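Local coordinates for protein alcohol dehydrogenase (Thermus sp., PDB 4CPD) that probably catalyses the NAD-dependent interconversion of alcohols and their carbonyl compounds, as a zinc-containing medium-chain dehydrogenase, at residues Lys195-Arg201 and Ala214-Glu220; Val240-Gly246 and Val263-Asp269. One frame throughout, in Å; residues are numbered along the deposited sequence.

Interaction 1: residues Lys195-Arg201 and Ala214-Glu220; sequences KILAIDR and AIPINAE. With NAD (nicotinamide-adenine-dinucleotide), chain G.
Leu197 and Ile215 lie side by side on one face of a parallel strand pair, CD2 of Leu197 resting 4.0 Å from CB of Ile215. The same methyl of Leu197 also reaches CD1 of Ile217, while Ile199 runs alongside Ile217 one bridge further on. Branched aliphatic residues suit this face, because helix 224-231 packs on both isoleucines of 214-220. Elsewhere small residues meet: CB of Ala198, on the other face, touches CB of Ala214 at 4.0 Å. Alanine suits both places, since Ile185 of helix 179-190 packs on the two of them and Ala209 of helix 203-212 on Ala198.

Backbone bonds join the strands throughout. Ile215 N donates to Ile196 O at 3.0 Å, and Ala198 N to Ile215 O; the bond from Ile217 N to Ala198 O is bent and weak. Beyond these, Asp200 N bonds to Ile217 O, and Ala219 N returns to Asp200 O at 2.9 Å. Asn218 then turns the chain: its OD1 accepts from Glu220 N through a lone pair, forming an Asx turn.

At the end of strand 195-200 the carboxylate of Asp200 grips the adenosine ribose of NAD with both oxygens. Its OD1 accepts from O2B at 3.1 Å and its OD2 from O3B at 3.0 Å. Asp200 leaves the strand on the face of Ala198, and its first torsion (chi1 -155°), which puts CG roughly anti to N, swings the carboxylate to the ribose; Ala177 N, in the glycine-rich turn, steadies OD2. Arg201 stretches from CG to NE and lays a guanidinium face over the adenine, N7A standing 3.5 Å above its centre.

An acid at the end of the second strand is the classical Rossmann-fold mark of NAD preference: it accepts from both ribose hydroxyls, and its negative charge would probably disfavour the 2'-phosphate of NADP.

Interaction 2: residues Val240-Gly246 and Val263-Asp269; sequences VLEAVGG and VSAVGVD. With NAD (nicotinamide-adenine-dinucleotide), chain G.
Glu242 lays its CG against CB of Ala265, 4.1 Å away, then bends at chi2 (66°) to bring its carboxylate over the loops that follow both strands. There OE2 takes weak bonds from Gly267 N, at 3.1 Å, and from Gly245 N, and a water donates to both OE2 and Gly267 O. OE1, held by Thr249, also receives weak bonds from Val244 N and Gly245 N, so an acid fits among these amides. Glycines let the loops close in: Gly245 and Gly267 bring their CA atoms to 3.8 Å from each other.

The loops hold the nicotinamide half of NAD through backbone atoms. O3D of its ribose donates to Val244 O at 3.0 Å and accepts from Val268 N, while the carboxamide N7N donates to Val266 O at 3.0 Å. Val244 turns its methyls to the adenosine, CG1 lying 3.6 Å from N7A.

Behind the loops, Ser264 N bonds to Val240 O, and Glu242 O accepts from Val266 N. Helix 247-256 packs on Val240, Glu242 and Ala265, helix 179-190 on Leu241 and Ala243. Strand 171-175 pairs with 239-242, and strand 286-290 with 262-265, Phe288 touching Val263 and Ala265.

From the N terminus, strand 195-200 runs into helix 203-212 and returns as strand 215-218, where interaction 1 closes its beta-alpha-beta crossover. The chain passes through helix 224-231 before interaction 2 opens at 240-246, and helix 247-256 leads to its closure at 263-269. The two contacts therefore follow in series, neither nested nor crossed. Both belong to the six-stranded parallel Rossmann sheet, on either side of strand 171-175: interaction 1 joins this chain's outermost strand on its side, 215-218, to its neighbour 195-200, and interaction 2 lies on the other half. Their nearest atoms are about 6 Å apart, and NAD spans them, its adenosine ribose at 195-201 and its nicotinamide ribose at 240-246 and 263-269.

Interaction 1: residues Lys195-Arg201 and Ala214-Glu220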
ATOM      1  N   LYS A 195      11.458 -11.050  15.185  1.00 47.29           N
ATOM      2  CA  LYS A 195      10.617 -10.988  16.345  1.00 47.22           C
ATOM      3  C   LYS A 195       9.150 -10.797  15.891  1.00 52.04           C
ATOM      4  O   LYS A 195       8.862 -10.035  14.969  1.00 57.41           O
ATOM      5  CB  LYS A 195      11.045  -9.831  17.226  1.00 48.73           C
ATOM      6  CG  LYS A 195      10.155  -9.669  18.455  1.00 55.38           C
ATOM      7  CD  LYS A 195      10.563  -8.501  19.331  1.00 60.11           C
ATOM      8  CE  LYS A 195      11.811  -8.816  20.141  1.00 61.59           C
ATOM      9  NZ  LYS A 195      11.980  -7.821  21.238  1.00 58.77           N
ATOM     10  N   ILE A 196       8.237 -11.489  16.558  1.00 50.19           N
ATOM     11  CA  ILE A 196       6.843 -11.521  16.194  1.00 47.75           C
ATOM     12  C   ILE A 196       6.037 -11.244  17.421  1.00 48.51           C
ATOM     13  O   ILE A 196       6.290 -11.839  18.451  1.00 57.65           O
ATOM     14  CB  ILE A 196       6.415 -12.916  15.677  1.00 47.13           C
ATOM     15  CG1 ILE A 196       7.308 -13.372  14.519  1.00 41.72           C
ATOM     16  CG2 ILE A 196       4.939 -12.903  15.264  1.00 48.09           C
ATOM     17  CD1 ILE A 196       7.074 -14.812  14.118  1.00 43.35           C
ATOM     18  N   LEU A 197       5.041 -10.375  17.303  1.00 52.58           N
ATOM     19  CA  LEU A 197       4.183  -9.993  18.429  1.00 53.09           C
ATOM     20  C   LEU A 197       2.732 -10.304  18.123  1.00 50.54           C
ATOM     21  O   LEU A 197       2.230  -9.955  17.056  1.00 51.64           O
ATOM     22  CB  LEU A 197       4.321  -8.501  18.688  1.00 58.15           C
ATOM     23  CG  LEU A 197       5.776  -8.100  18.868  1.00 64.95           C
ATOM     24  CD1 LEU A 197       6.112  -6.847  18.090  1.00 69.71           C
ATOM     25  CD2 LEU A 197       6.085  -7.927  20.335  1.00 70.74           C
ATOM     26  N   ALA A 198       2.048 -10.935  19.062  1.00 51.50           N
ATOM     27  CA  ALA A 198       0.672 -11.333  18.843  1.00 55.59           C
ATOM     28  C   ALA A 198      -0.188 -10.579  19.805  1.00 57.88           C
ATOM     29  O   ALA A 198       0.049 -10.611  20.992  1.00 67.99           O
ATOM     30  CB  ALA A 198       0.496 -12.836  19.016  1.00 55.91           C
ATOM     31  N   ILE A 199      -1.176  -9.884  19.269  1.00 62.21           N
ATOM     32  CA  ILE A 199      -2.098  -9.110  20.050  1.00 61.51           C
ATOM     33  C   ILE A 199      -3.454  -9.765  19.901  1.00 68.24           C
ATOM     34  O   ILE A 199      -3.930  -9.965  18.779  1.00 73.38           O
ATOM     35  CB  ILE A 199      -2.170  -7.659  19.550  1.00 60.35           C
ATOM     36  CG1 ILE A 199      -0.854  -6.928  19.823  1.00 61.44           C
ATOM     37  CG2 ILE A 199      -3.306  -6.900  20.227  1.00 62.32           C
ATOM     38  CD1 ILE A 199       0.161  -7.031  18.716  1.00 65.39           C
ATOM     39  N   ASP A 200      -4.056 -10.114  21.034  1.00 75.10           N
ATOM     40  CA  ASP A 200      -5.428 -10.622  21.095  1.00 73.46           C
ATOM     41  C   ASP A 200      -5.969 -10.333  22.500  1.00 77.31           C
ATOM     42  O   ASP A 200      -5.340  -9.598  23.277  1.00 74.91           O
ATOM     43  CB  ASP A 200      -5.460 -12.109  20.784  1.00 68.47           C
ATOM     44  CG  ASP A 200      -6.794 -12.557  20.259  1.00 74.08           C
ATOM     45  OD1 ASP A 200      -7.812 -12.331  20.939  1.00 77.84           O
ATOM     46  OD2 ASP A 200      -6.833 -13.138  19.160  1.00 89.10           O
ATOM     47  N   ARG A 201      -7.135 -10.887  22.815  1.00 80.99           N
ATOM     48  CA  ARG A 201      -7.735 -10.722  24.130  1.00 86.06           C
ATOM     49  C   ARG A 201      -8.286 -12.040  24.715  1.00 84.98           C
ATOM     50  O   ARG A 201      -9.189 -12.021  25.554  1.00 86.58           O
ATOM     51  CB  ARG A 201      -8.846  -9.675  24.039  1.00 91.69           C
ATOM     52  CG  ARG A 201     -10.039 -10.133  23.214  1.00 92.70           C
ATOM     53  CD  ARG A 201     -11.046  -9.021  23.005  1.00 96.35           C
ATOM     54  NE  ARG A 201     -12.206  -9.515  22.263  1.00 99.92           N
ATOM     55  CZ  ARG A 201     -13.126  -8.744  21.691  1.00102.47           C
ATOM     56  NH1 ARG A 201     -13.041  -7.417  21.759  1.00108.74           N
ATOM     57  NH2 ARG A 201     -14.135  -9.301  21.039  1.00 95.51           N
ATOM     58  N   ALA A 214       5.683 -16.375  19.224  1.00 51.21           N
ATOM     59  CA  ALA A 214       5.411 -14.954  19.355  1.00 51.96           C
ATOM     60  C   ALA A 214       5.439 -14.515  20.799  1.00 57.32           C
ATOM     61  O   ALA A 214       5.190 -15.307  21.712  1.00 63.92           O
ATOM     62  CB  ALA A 214       4.062 -14.619  18.741  1.00 51.89           C
ATOM     63  N   ILE A 215       5.722 -13.232  20.991  1.00 62.11           N
ATOM     64  CA  ILE A 215       5.500 -12.549  22.265  1.00 59.32           C
ATOM     65  C   ILE A 215       4.025 -12.130  22.367  1.00 60.47           C
ATOM     66  O   ILE A 215       3.583 -11.240  21.640  1.00 57.49           O
ATOM     67  CB  ILE A 215       6.381 -11.310  22.356  1.00 55.09           C
ATOM     68  CG1 ILE A 215       7.846 -11.727  22.385  1.00 55.66           C
ATOM     69  CG2 ILE A 215       6.028 -10.488  23.579  1.00 57.01           C
ATOM     70  CD1 ILE A 215       8.837 -10.582  22.248  1.00 57.06           C
ATOM     71  N   PRO A 216       3.261 -12.764  23.276  1.00 62.21           N
ATOM     72  CA  PRO A 216       1.835 -12.499  23.384  1.00 61.86           C
ATOM     73  C   PRO A 216       1.607 -11.217  24.129  1.00 66.87           C
ATOM     74  O   PRO A 216       2.411 -10.863  24.995  1.00 70.06           O
ATOM     75  CB  PRO A 216       1.331 -13.673  24.203  1.00 60.86           C
ATOM     76  CG  PRO A 216       2.472 -13.965  25.115  1.00 60.23           C
ATOM     77  CD  PRO A 216       3.719 -13.672  24.338  1.00 61.46           C
ATOM     78  N   ILE A 217       0.524 -10.533  23.774  1.00 72.95           N
ATOM     79  CA  ILE A 217       0.161  -9.234  24.340  1.00 75.96           C
ATOM     80  C   ILE A 217      -1.361  -9.176  24.467  1.00 86.71           C
ATOM     81  O   ILE A 217      -2.076  -9.203  23.456  1.00 89.20           O
ATOM     82  CB  ILE A 217       0.618  -8.073  23.434  1.00 68.13           C
ATOM     83  CG1 ILE A 217       2.149  -8.066  23.297  1.00 72.10           C
ATOM     84  CG2 ILE A 217       0.118  -6.745  23.980  1.00 66.39           C
ATOM     85  CD1 ILE A 217       2.707  -6.990  22.376  1.00 70.81           C
ATOM     86  N   ASN A 218      -1.858  -9.103  25.700  1.00 87.72           N
ATOM     87  CA  ASN A 218      -3.301  -9.011  25.921  1.00 93.65           C
ATOM     88  C   ASN A 218      -3.775  -7.554  25.868  1.00 98.46           C
ATOM     89  O   ASN A 218      -3.405  -6.741  26.722  1.00101.46           O
ATOM     90  CB  ASN A 218      -3.690  -9.660  27.253  1.00 96.21           C
ATOM     91  CG  ASN A 218      -5.154 -10.069  27.294  1.00 91.49           C
ATOM     92  OD1 ASN A 218      -6.031  -9.283  26.935  1.00 96.28           O
ATOM     93  ND2 ASN A 218      -5.426 -11.305  27.720  1.00 88.37           N
ATOM     94  N   ALA A 219      -4.587  -7.232  24.861  1.00 97.79           N
ATOM     95  CA  ALA A 219      -5.038  -5.847  24.639  1.00103.03           C
ATOM     96  C   ALA A 219      -6.055  -5.354  25.668  1.00102.83           C
ATOM     97  O   ALA A 219      -6.249  -4.140  25.800  1.00 88.42           O
ATOM     98  CB  ALA A 219      -5.608  -5.697  23.240  1.00110.62           C
ATOM     99  N   GLU A 220      -6.703  -6.291  26.369  1.00103.13           N
ATOM    100  CA  GLU A 220      -7.602  -5.964  27.486  1.00 96.52           C
ATOM    101  C   GLU A 220      -6.786  -5.480  28.687  1.00 97.61           C
ATOM    102  O   GLU A 220      -7.184  -4.536  29.379  1.00 93.85           O
ATOM    103  CB  GLU A 220      -8.436  -7.185  27.910  1.00 92.60           C
ATOM    104  CG  GLU A 220      -9.918  -6.911  28.105  1.00 94.85           C
ATOM    105  CD  GLU A 220     -10.744  -7.517  26.984  1.00 98.28           C
ATOM    106  OE1 GLU A 220     -11.009  -8.734  27.058  1.00 81.35           O
ATOM    107  OE2 GLU A 220     -11.115  -6.793  26.027  1.00109.26           O
TER
HETATM  108  PA  NAD G1407     -11.965 -15.670  14.275  1.00 77.42           P
HETATM  109  O1A NAD G1407     -12.052 -17.156  14.629  1.00 63.81           O
HETATM  110  O2A NAD G1407     -13.162 -14.765  14.551  1.00 70.53           O
HETATM  111  O5B NAD G1407     -10.659 -14.947  14.901  1.00 72.90           O
HETATM  112  C5B NAD G1407     -10.705 -13.585  15.324  1.00 77.42           C
HETATM  113  C4B NAD G1407      -9.739 -13.369  16.486  1.00 84.55           C
HETATM  114  O4B NAD G1407      -9.546 -11.966  16.705  1.00 78.98           O
HETATM  115  C3B NAD G1407     -10.287 -13.973  17.784  1.00 82.18           C
HETATM  116  O3B NAD G1407      -9.293 -14.688  18.535  1.00 69.96           O
HETATM  117  C2B NAD G1407     -10.730 -12.776  18.575  1.00 84.70           C
HETATM  118  O2B NAD G1407     -10.649 -13.007  19.985  1.00 82.42           O
HETATM  119  C1B NAD G1407      -9.744 -11.728  18.096  1.00 82.81           C
HETATM  120  N9A NAD G1407     -10.284 -10.388  18.331  1.00 90.34           N
HETATM  121  C8A NAD G1407     -11.555 -10.009  18.089  1.00 87.86           C
HETATM  122  N7A NAD G1407     -11.701  -8.707  18.435  1.00 93.35           N
HETATM  123  C5A NAD G1407     -10.512  -8.253  18.895  1.00 88.69           C
HETATM  124  C6A NAD G1407      -9.977  -6.975  19.405  1.00 87.16           C
HETATM  125  N6A NAD G1407     -10.800  -5.917  19.478  1.00 85.40           N
HETATM  126  N1A NAD G1407      -8.676  -6.899  19.792  1.00 91.56           N
HETATM  127  C2A NAD G1407      -7.858  -7.966  19.713  1.00 88.34           C
HETATM  128  N3A NAD G1407      -8.284  -9.167  19.254  1.00 91.40           N
HETATM  129  C4A NAD G1407      -9.571  -9.370  18.835  1.00 91.79           C
HETATM  130  O3  NAD G1407     -11.663 -15.509  12.690  1.00 82.45           O
HETATM  131  PN  NAD G1407     -10.488 -16.183  11.798  1.00 79.80           P
HETATM  132  O1N NAD G1407     -11.061 -17.513  11.350  1.00 64.02           O
HETATM  133  O2N NAD G1407      -9.115 -16.028  12.461  1.00 70.72           O
HETATM  134  O5D NAD G1407     -10.449 -15.152  10.553  1.00 78.51           O
HETATM  135  C5D NAD G1407      -9.723 -13.921  10.745  1.00 77.24           C
HETATM  136  C4D NAD G1407     -10.295 -12.703  10.024  1.00 75.50           C
HETATM  137  O4D NAD G1407      -9.796 -12.706   8.679  1.00 75.71           O
HETATM  138  C3D NAD G1407     -11.822 -12.681   9.927  1.00 75.75           C
HETATM  139  O3D NAD G1407     -12.258 -11.311   9.962  1.00 63.16           O
HETATM  140  C2D NAD G1407     -12.103 -13.360   8.584  1.00 78.14           C
HETATM  141  O2D NAD G1407     -13.392 -13.071   7.986  1.00 65.75           O
HETATM  142  C1D NAD G1407     -10.915 -12.833   7.775  1.00 76.14           C
HETATM  143  N1N NAD G1407     -10.576 -13.645   6.595  1.00 74.51           N
HETATM  144  C2N NAD G1407     -10.261 -12.932   5.510  1.00 68.30           C
HETATM  145  C3N NAD G1407      -9.914 -13.535   4.310  1.00 60.95           C
HETATM  146  C7N NAD G1407      -9.567 -12.609   3.180  1.00 54.73           C
HETATM  147  O7N NAD G1407      -9.722 -12.940   2.015  1.00 50.96           O
HETATM  148  N7N NAD G1407      -9.053 -11.406   3.506  1.00 51.77           N
HETATM  149  C4N NAD G1407      -9.888 -14.938   4.234  1.00 63.70           C
HETATM  150  C5N NAD G1407     -10.220 -15.678   5.376  1.00 67.31           C
HETATM  151  C6N NAD G1407     -10.566 -15.004   6.559  1.00 74.09           C

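Interaction 2: residues Val240-Gly246 and Val263-Asp269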
ATOM      1  N   VAL A 240       2.878  -4.788  10.097  1.00 43.88           N
ATOM      2  CA  VAL A 240       1.731  -5.217  10.900  1.00 44.49           C
ATOM      3  C   VAL A 240       0.755  -5.939  10.012  1.00 46.18           C
ATOM      4  O   VAL A 240       0.349  -5.411   8.990  1.00 52.46           O
ATOM      5  CB  VAL A 240       0.978  -4.060  11.548  1.00 44.55           C
ATOM      6  CG1 VAL A 240      -0.163  -4.570  12.410  1.00 46.74           C
ATOM      7  CG2 VAL A 240       1.915  -3.267  12.406  1.00 49.68           C
ATOM      8  N   LEU A 241       0.376  -7.143  10.415  1.00 49.39           N
ATOM      9  CA  LEU A 241      -0.706  -7.871   9.770  1.00 51.59           C
ATOM     10  C   LEU A 241      -1.943  -7.775  10.647  1.00 50.21           C
ATOM     11  O   LEU A 241      -1.940  -8.321  11.739  1.00 52.23           O
ATOM     12  CB  LEU A 241      -0.343  -9.338   9.591  1.00 48.49           C
ATOM     13  CG  LEU A 241      -1.462 -10.074   8.876  1.00 46.34           C
ATOM     14  CD1 LEU A 241      -1.215 -10.015   7.395  1.00 48.37           C
ATOM     15  CD2 LEU A 241      -1.540 -11.502   9.315  1.00 49.57           C
ATOM     16  N   GLU A 242      -2.998  -7.108  10.183  1.00 51.27           N
ATOM     17  CA  GLU A 242      -4.208  -7.021  11.006  1.00 51.58           C
ATOM     18  C   GLU A 242      -5.178  -8.074  10.498  1.00 47.72           C
ATOM     19  O   GLU A 242      -5.478  -8.156   9.307  1.00 47.11           O
ATOM     20  CB  GLU A 242      -4.768  -5.580  11.118  1.00 54.61           C
ATOM     21  CG  GLU A 242      -6.057  -5.271  10.407  1.00 60.78           C
ATOM     22  CD  GLU A 242      -7.259  -6.002  10.955  1.00 63.29           C
ATOM     23  OE1 GLU A 242      -7.535  -5.899  12.168  1.00 57.61           O
ATOM     24  OE2 GLU A 242      -7.957  -6.663  10.139  1.00 72.96           O
ATOM     25  N   ALA A 243      -5.619  -8.917  11.416  1.00 45.33           N
ATOM     26  CA  ALA A 243      -6.400 -10.093  11.062  1.00 46.47           C
ATOM     27  C   ALA A 243      -7.664 -10.217  11.901  1.00 50.78           C
ATOM     28  O   ALA A 243      -8.128 -11.344  12.148  1.00 53.19           O
ATOM     29  CB  ALA A 243      -5.560 -11.344  11.221  1.00 45.80           C
ATOM     30  N   VAL A 244      -8.208  -9.082  12.342  1.00 49.01           N
ATOM     31  CA  VAL A 244      -9.430  -9.093  13.097  1.00 53.07           C
ATOM     32  C   VAL A 244     -10.573  -8.575  12.250  1.00 58.87           C
ATOM     33  O   VAL A 244     -11.576  -9.270  12.075  1.00 56.42           O
ATOM     34  CB  VAL A 244      -9.286  -8.251  14.362  1.00 56.97           C
ATOM     35  CG1 VAL A 244     -10.623  -8.161  15.081  1.00 60.97           C
ATOM     36  CG2 VAL A 244      -8.231  -8.855  15.275  1.00 55.97           C
ATOM     37  N   GLY A 245     -10.410  -7.349  11.751  1.00 65.61           N
ATOM     38  CA  GLY A 245     -11.451  -6.621  11.001  1.00 66.84           C
ATOM     39  C   GLY A 245     -11.987  -5.460  11.824  1.00 67.60           C
ATOM     40  O   GLY A 245     -12.292  -5.636  13.009  1.00 72.13           O
ATOM     41  N   GLY A 246     -12.084  -4.276  11.220  1.00 64.26           N
ATOM     42  CA  GLY A 246     -12.742  -3.131  11.871  1.00 64.32           C
ATOM     43  C   GLY A 246     -11.844  -1.966  12.291  1.00 69.33           C
ATOM     44  O   GLY A 246     -10.641  -2.130  12.563  1.00 71.52           O
ATOM     45  N   VAL A 263       1.515  -1.858   6.535  1.00 39.17           N
ATOM     46  CA  VAL A 263       0.391  -2.489   7.171  1.00 36.75           C
ATOM     47  C   VAL A 263      -0.385  -3.270   6.136  1.00 39.97           C
ATOM     48  O   VAL A 263      -0.700  -2.775   5.057  1.00 42.02           O
ATOM     49  CB  VAL A 263      -0.509  -1.465   7.813  1.00 36.91           C
ATOM     50  CG1 VAL A 263      -1.766  -2.123   8.343  1.00 37.77           C
ATOM     51  CG2 VAL A 263       0.234  -0.765   8.932  1.00 38.80           C
ATOM     52  N   SER A 264      -0.672  -4.514   6.468  1.00 40.63           N
ATOM     53  CA  SER A 264      -1.343  -5.426   5.559  1.00 41.44           C
ATOM     54  C   SER A 264      -2.642  -5.829   6.257  1.00 44.97           C
ATOM     55  O   SER A 264      -2.616  -6.676   7.168  1.00 44.60           O
ATOM     56  CB  SER A 264      -0.439  -6.634   5.335  1.00 39.49           C
ATOM     57  OG  SER A 264      -0.620  -7.213   4.090  1.00 39.94           O
ATOM     58  N   ALA A 265      -3.768  -5.223   5.853  1.00 44.36           N
ATOM     59  CA  ALA A 265      -5.081  -5.499   6.478  1.00 44.02           C
ATOM     60  C   ALA A 265      -5.834  -6.626   5.784  1.00 48.78           C
ATOM     61  O   ALA A 265      -6.098  -6.578   4.592  1.00 50.53           O
ATOM     62  CB  ALA A 265      -5.945  -4.267   6.474  1.00 41.89           C
ATOM     63  N   VAL A 266      -6.196  -7.636   6.553  1.00 50.53           N
ATOM     64  CA  VAL A 266      -6.716  -8.863   5.987  1.00 50.76           C
ATOM     65  C   VAL A 266      -8.055  -9.262   6.657  1.00 49.56           C
ATOM     66  O   VAL A 266      -8.812 -10.060   6.121  1.00 54.19           O
ATOM     67  CB  VAL A 266      -5.622  -9.951   6.095  1.00 47.08           C
ATOM     68  CG1 VAL A 266      -5.991 -10.966   7.151  1.00 51.77           C
ATOM     69  CG2 VAL A 266      -5.394 -10.628   4.780  1.00 46.99           C
ATOM     70  N   GLY A 267      -8.369  -8.661   7.792  1.00 49.87           N
ATOM     71  CA  GLY A 267      -9.666  -8.869   8.451  1.00 52.24           C
ATOM     72  C   GLY A 267     -10.895  -8.216   7.785  1.00 53.59           C
ATOM     73  O   GLY A 267     -10.858  -7.069   7.313  1.00 51.16           O
ATOM     74  N   VAL A 268     -12.003  -8.953   7.792  1.00 49.31           N
ATOM     75  CA  VAL A 268     -13.261  -8.502   7.217  1.00 52.25           C
ATOM     76  C   VAL A 268     -14.142  -7.743   8.224  1.00 55.88           C
ATOM     77  O   VAL A 268     -14.159  -8.092   9.400  1.00 56.32           O
ATOM     78  CB  VAL A 268     -14.046  -9.708   6.648  1.00 54.43           C
ATOM     79  CG1 VAL A 268     -15.438  -9.314   6.154  1.00 57.48           C
ATOM     80  CG2 VAL A 268     -13.267 -10.350   5.503  1.00 51.47           C
ATOM     81  N   ASP A 269     -14.868  -6.724   7.732  1.00 56.27           N
ATOM     82  CA  ASP A 269     -15.826  -5.929   8.517  1.00 59.15           C
ATOM     83  C   ASP A 269     -16.761  -5.117   7.606  1.00 62.16           C
ATOM     84  O   ASP A 269     -16.426  -4.828   6.451  1.00 58.72           O
ATOM     85  CB  ASP A 269     -15.092  -4.967   9.456  1.00 63.10           C
ATOM     86  CG  ASP A 269     -16.019  -4.289  10.431  1.00 62.68           C
ATOM     87  OD1 ASP A 269     -16.456  -4.982  11.364  1.00 61.73           O
ATOM     88  OD2 ASP A 269     -16.321  -3.083  10.258  1.00 65.85           O
TER
HETATM   89  PA  NAD G1407     -11.965 -15.670  14.275  1.00 77.42           P
HETATM   90  O1A NAD G1407     -12.052 -17.156  14.629  1.00 63.81           O
HETATM   91  O2A NAD G1407     -13.162 -14.765  14.551  1.00 70.53           O
HETATM   92  O5B NAD G1407     -10.659 -14.947  14.901  1.00 72.90           O
HETATM   93  C5B NAD G1407     -10.705 -13.585  15.324  1.00 77.42           C
HETATM   94  C4B NAD G1407      -9.739 -13.369  16.486  1.00 84.55           C
HETATM   95  O4B NAD G1407      -9.546 -11.966  16.705  1.00 78.98           O
HETATM   96  C3B NAD G1407     -10.287 -13.973  17.784  1.00 82.18           C
HETATM   97  O3B NAD G1407      -9.293 -14.688  18.535  1.00 69.96           O
HETATM   98  C2B NAD G1407     -10.730 -12.776  18.575  1.00 84.70           C
HETATM   99  O2B NAD G1407     -10.649 -13.007  19.985  1.00 82.42           O
HETATM  100  C1B NAD G1407      -9.744 -11.728  18.096  1.00 82.81           C
HETATM  101  N9A NAD G1407     -10.284 -10.388  18.331  1.00 90.34           N
HETATM  102  C8A NAD G1407     -11.555 -10.009  18.089  1.00 87.86           C
HETATM  103  N7A NAD G1407     -11.701  -8.707  18.435  1.00 93.35           N
HETATM  104  C5A NAD G1407     -10.512  -8.253  18.895  1.00 88.69           C
HETATM  105  C6A NAD G1407      -9.977  -6.975  19.405  1.00 87.16           C
HETATM  106  N6A NAD G1407     -10.800  -5.917  19.478  1.00 85.40           N
HETATM  107  N1A NAD G1407      -8.676  -6.899  19.792  1.00 91.56           N
HETATM  108  C2A NAD G1407      -7.858  -7.966  19.713  1.00 88.34           C
HETATM  109  N3A NAD G1407      -8.284  -9.167  19.254  1.00 91.40           N
HETATM  110  C4A NAD G1407      -9.571  -9.370  18.835  1.00 91.79           C
HETATM  111  O3  NAD G1407     -11.663 -15.509  12.690  1.00 82.45           O
HETATM  112  PN  NAD G1407     -10.488 -16.183  11.798  1.00 79.80           P
HETATM  113  O1N NAD G1407     -11.061 -17.513  11.350  1.00 64.02           O
HETATM  114  O2N NAD G1407      -9.115 -16.028  12.461  1.00 70.72           O
HETATM  115  O5D NAD G1407     -10.449 -15.152  10.553  1.00 78.51           O
HETATM  116  C5D NAD G1407      -9.723 -13.921  10.745  1.00 77.24           C
HETATM  117  C4D NAD G1407     -10.295 -12.703  10.024  1.00 75.50           C
HETATM  118  O4D NAD G1407      -9.796 -12.706   8.679  1.00 75.71           O
HETATM  119  C3D NAD G1407     -11.822 -12.681   9.927  1.00 75.75           C
HETATM  120  O3D NAD G1407     -12.258 -11.311   9.962  1.00 63.16           O
HETATM  121  C2D NAD G1407     -12.103 -13.360   8.584  1.00 78.14           C
HETATM  122  O2D NAD G1407     -13.392 -13.071   7.986  1.00 65.75           O
HETATM  123  C1D NAD G1407     -10.915 -12.833   7.775  1.00 76.14           C
HETATM  124  N1N NAD G1407     -10.576 -13.645   6.595  1.00 74.51           N
HETATM  125  C2N NAD G1407     -10.261 -12.932   5.510  1.00 68.30           C
HETATM  126  C3N NAD G1407      -9.914 -13.535   4.310  1.00 60.95           C
HETATM  127  C7N NAD G1407      -9.567 -12.609   3.180  1.00 54.73           C
HETATM  128  O7N NAD G1407      -9.722 -12.940   2.015  1.00 50.96           O
HETATM  129  N7N NAD G1407      -9.053 -11.406   3.506  1.00 51.77           N
HETATM  130  C4N NAD G1407      -9.888 -14.938   4.234  1.00 63.70           C
HETATM  131  C5N NAD G1407     -10.220 -15.678   5.376  1.00 67.31           C
HETATM  132  C6N NAD G1407     -10.566 -15.004   6.559  1.00 74.09           C
HETATM  133  O   HOH W   1      -9.771  -5.030   8.489  1.00 50.46           O